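Local structure of cysteine desulfurase (Thermococcus onnurineus, 5B89) at residues Leu247-Arg250 and Thr256-Pro259; Tyr275-Thr278 and Glu282-Glu285. The protein probably transfers sulfur from L-cysteine to a carrier, releasing L-alanine, with the help of pyridoxal 5'-phosphate. All coordinates share one frame; numbering follows the deposited sequence.

Contact 1 of 2, residues Leu247-Arg250 and Thr256-Pro259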
# COMPACT_ATOMS: atom_id res chain seq x y z
N LEU B 247 -7.63 -8.05 2.54
CA LEU B 247 -7.95 -8.66 3.81
C LEU B 247 -9.46 -8.83 3.86
O LEU B 247 -10.24 -7.86 3.85
CB LEU B 247 -7.46 -7.88 4.99
CG LEU B 247 -7.89 -8.42 6.41
CD1 LEU B 247 -7.37 -9.78 6.57
CD2 LEU B 247 -7.45 -7.45 7.47
N TYR B 248 -9.90 -10.11 3.94
CA TYR B 248 -11.28 -10.42 4.24
C TYR B 248 -11.47 -10.57 5.69
O TYR B 248 -10.69 -11.24 6.37
CB TYR B 248 -11.63 -11.77 3.57
CG TYR B 248 -12.89 -12.50 4.07
CD1 TYR B 248 -14.14 -12.06 3.70
CD2 TYR B 248 -12.77 -13.51 4.95
CE1 TYR B 248 -15.24 -12.73 4.10
CE2 TYR B 248 -13.86 -14.17 5.38
CZ TYR B 248 -15.09 -13.75 4.97
OH TYR B 248 -16.31 -14.39 5.37
N ILE B 249 -12.50 -9.86 6.18
CA ILE B 249 -12.95 -9.90 7.58
C ILE B 249 -14.38 -10.30 7.62
O ILE B 249 -15.28 -9.59 7.16
CB ILE B 249 -12.82 -8.54 8.24
CG1 ILE B 249 -11.39 -7.97 8.16
CG2 ILE B 249 -13.34 -8.58 9.67
CD1 ILE B 249 -11.25 -6.54 8.60
N ARG B 250 -14.65 -11.53 8.11
CA ARG B 250 -16.07 -11.93 8.19
C ARG B 250 -16.86 -11.04 9.18
O ARG B 250 -16.37 -10.62 10.20
CB ARG B 250 -16.04 -13.40 8.69
CG ARG B 250 -17.42 -14.06 8.69
CD ARG B 250 -17.45 -15.56 8.65
NE ARG B 250 -17.10 -15.94 9.92
CZ ARG B 250 -17.97 -16.28 10.90
NH1 ARG B 250 -19.31 -16.10 10.74
NH2 ARG B 250 -17.49 -16.75 12.07
N THR B 256 -15.47 -6.85 17.09
CA THR B 256 -14.38 -7.47 17.86
C THR B 256 -13.04 -6.85 17.31
O THR B 256 -12.17 -6.48 18.02
CB THR B 256 -14.31 -9.02 17.63
OG1 THR B 256 -15.52 -9.60 18.10
CG2 THR B 256 -13.09 -9.68 18.35
N PHE B 257 -12.96 -6.72 15.99
CA PHE B 257 -11.67 -6.40 15.36
C PHE B 257 -11.35 -4.94 15.49
O PHE B 257 -12.10 -4.13 14.92
CB PHE B 257 -11.78 -6.80 13.90
CG PHE B 257 -10.48 -6.65 13.11
CD1 PHE B 257 -9.42 -7.51 13.33
CD2 PHE B 257 -10.35 -5.71 12.16
CE1 PHE B 257 -8.25 -7.36 12.64
CE2 PHE B 257 -9.16 -5.57 11.44
CZ PHE B 257 -8.12 -6.38 11.73
N GLU B 258 -10.25 -4.57 16.13
CA GLU B 258 -9.89 -3.18 16.30
C GLU B 258 -9.10 -2.68 15.13
O GLU B 258 -8.15 -3.30 14.76
CB GLU B 258 -9.08 -3.03 17.52
CG GLU B 258 -8.79 -1.63 17.85
CD GLU B 258 -7.69 -1.47 18.87
OE1 GLU B 258 -7.07 -0.40 18.73
OE2 GLU B 258 -7.44 -2.37 19.73
N PRO B 259 -9.56 -1.66 14.41
CA PRO B 259 -8.78 -1.19 13.26
C PRO B 259 -7.40 -0.77 13.62
O PRO B 259 -7.24 0.20 14.39
CB PRO B 259 -9.59 -0.05 12.71
CG PRO B 259 -10.58 0.29 13.71
CD PRO B 259 -10.82 -0.85 14.61
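Ile249 and Phe257 have the nearest CA atoms of the two segments, yet these stand 8.6 Å apart, so side chains alone bridge the gap and no hydrogen bond joins the segments. Leu247-Ile249 closes strand 245-249, which lies between 100-103 and 229-233 in the seven-stranded mixed sheet of the large domain of a class-V, fold-type I pyridoxal-phosphate enzyme. Thr256-Pro259 is irregular chain on the way to strand 267-271. Leu247 and Ile249, two residues apart on the strand, both direct their CB atoms toward this loop, whereas Tyr248 between them serves the other side, against Leu230 and Val222. Phe257 answers with its ring: CG lies anti to the backbone N (chi1 -175°), which carries the ring back to the sheet. Phenylalanine suits a loop held this far away: it is long enough to span the distance and has no polar atom to satisfy where it is buried. Phe229 of the neighbouring strand and Leu117 of helix 106-117 also touch Phe257, so the ring is built into the layer between sheet and helix. The branched Ile249 fits an extended strand and still reaches outward through CG1; its side chain crosses that of Phe257 at about a right angle. Leu247 makes the looser contact, CD2 lying 4.4 Å from Phe257 CZ. Ile249 presses closer, its CD1 methyl 3.7 Å from Phe257 CE2 and 3.8 Å from CD2.

Contact 2 of 2, residues Tyr275-Thr278 and Glu282-Glu285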
# COMPACT_ATOMS: atom_id res chain seq x y z
N TYR B 275 -12.75 10.80 18.85
CA TYR B 275 -13.32 10.44 17.54
C TYR B 275 -14.29 9.29 17.65
O TYR B 275 -14.27 8.54 18.59
CB TYR B 275 -12.15 10.03 16.55
CG TYR B 275 -11.33 8.82 17.10
CD1 TYR B 275 -10.19 8.97 17.94
CD2 TYR B 275 -11.64 7.49 16.67
CE1 TYR B 275 -9.49 7.85 18.39
CE2 TYR B 275 -10.93 6.40 17.13
CZ TYR B 275 -9.86 6.58 17.94
OH TYR B 275 -9.18 5.50 18.40
N LYS B 276 -15.12 9.17 16.64
CA LYS B 276 -16.04 8.00 16.41
C LYS B 276 -15.73 7.47 15.00
O LYS B 276 -15.68 8.22 14.01
CB LYS B 276 -17.49 8.42 16.49
CG LYS B 276 -17.90 8.95 17.85
CD LYS B 276 -19.33 9.39 17.67
CE LYS B 276 -19.91 9.72 19.05
NZ LYS B 276 -19.21 10.87 19.61
N LEU B 277 -15.61 6.14 14.91
CA LEU B 277 -15.31 5.53 13.58
C LEU B 277 -16.55 5.21 12.79
O LEU B 277 -17.62 5.06 13.42
CB LEU B 277 -14.50 4.30 13.80
CG LEU B 277 -13.13 4.58 14.43
CD1 LEU B 277 -12.38 3.29 14.64
CD2 LEU B 277 -12.26 5.58 13.64
N THR B 278 -16.45 5.20 11.47
CA THR B 278 -17.49 4.77 10.55
C THR B 278 -17.61 3.24 10.44
O THR B 278 -16.97 2.52 11.22
CB THR B 278 -17.32 5.38 9.18
OG1 THR B 278 -18.60 5.36 8.52
CG2 THR B 278 -16.21 4.84 8.39
N GLU B 282 -14.92 0.98 5.17
CA GLU B 282 -14.14 2.24 5.33
C GLU B 282 -13.58 2.38 6.69
O GLU B 282 -12.50 3.05 6.84
CB GLU B 282 -15.02 3.44 5.00
CG GLU B 282 -15.37 3.56 3.56
CD GLU B 282 -16.54 2.65 3.10
OE1 GLU B 282 -17.23 2.03 3.98
OE2 GLU B 282 -16.78 2.57 1.86
N ARG B 283 -14.14 1.78 7.76
CA ARG B 283 -13.60 1.80 9.09
C ARG B 283 -12.13 1.34 9.11
O ARG B 283 -11.39 1.70 10.01
CB ARG B 283 -14.44 0.85 10.02
CG ARG B 283 -14.02 0.80 11.44
CD ARG B 283 -14.80 -0.21 12.32
NE ARG B 283 -16.17 0.17 12.39
CZ ARG B 283 -17.09 -0.62 12.97
NH1 ARG B 283 -16.74 -1.83 13.43
NH2 ARG B 283 -18.36 -0.22 13.05
N PHE B 284 -11.79 0.45 8.16
CA PHE B 284 -10.47 -0.22 8.15
C PHE B 284 -9.48 0.40 7.20
O PHE B 284 -8.33 -0.09 7.19
CB PHE B 284 -10.73 -1.73 7.90
CG PHE B 284 -11.64 -2.34 8.92
CD1 PHE B 284 -11.32 -2.31 10.21
CD2 PHE B 284 -12.81 -2.94 8.56
CE1 PHE B 284 -12.17 -2.86 11.16
CE2 PHE B 284 -13.64 -3.56 9.52
CZ PHE B 284 -13.32 -3.47 10.81
N GLU B 285 -9.89 1.37 6.38
CA GLU B 285 -9.08 1.86 5.31
C GLU B 285 -8.66 3.32 5.59
O GLU B 285 -9.42 4.23 5.27
CB GLU B 285 -9.79 1.76 3.99
CG GLU B 285 -10.04 0.34 3.56
CD GLU B 285 -10.62 0.20 2.17
OE1 GLU B 285 -11.17 1.16 1.46
OE2 GLU B 285 -10.59 -0.96 1.66
O HOH W 1 -18.74 3.71 5.76
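Thr278 and Arg283 bring the two backbones within 5.1 Å, CA to CA, just past the end of strand 274-277, with three residues between Thr278 and the short 3-10 segment 282-284. The turn is fastened by Arg283, whose NE donates to the carbonyl O of Thr278 over 2.7 Å. This bond is almost straight, 176° at the hydrogen, and the oxygen sits at the guanidinium edge, in its plane, while NE lies in the carbonyl plane. Arginine suits the place because its long chain carries an N-H at NE; CG runs out anti to the backbone N (chi1 -178°) and the chain then bends at chi3, curling round the same oxygen, with CB 3.3 Å from Thr278 O. With the chain cut back to an alanine here, the Thr278 carbonyl would probably lose this donor and the turn would be less firmly tied. The strand belongs to a two-stranded antiparallel hairpin with 267-271, an arm whose residues Tyr275 and Leu277 pack on Gln142 and Leu139 of the second subunit. Leu277 adds apolar contact at the root of the arm, its CB 4.2 Å from Arg283 CG. Threonine divides its two branches: the methyl CG2 of Thr278 lies 3.9 Å from Glu282 CB, while OG1 is 3.2 Å from a water. That water in turn donates to Glu282 OE1 over 2.9 Å, linking hydroxyl and carboxylate across the turn.

In the fold
Contact 1 is buried and wholly apolar, joining the central sheet to the loop after it; contact 2 lies at the surface, where a charged side chain, a backbone carbonyl and a water do the joining. They follow one another along the chain, share no segment, and have centres 12 Å apart, but they meet directly. The rings of Phe257 and Phe284 pack edge-to-face, with Phe257 CD2 3.5 Å from Phe284 CE1, and Pro259 CG lies 3.6 Å from Leu277 CD1. Apolar packing thus continues from the sheet to the root of the hairpin. Both contacts also touch the second subunit, contact 1 through Glu258, which packs on Arg143 of that subunit.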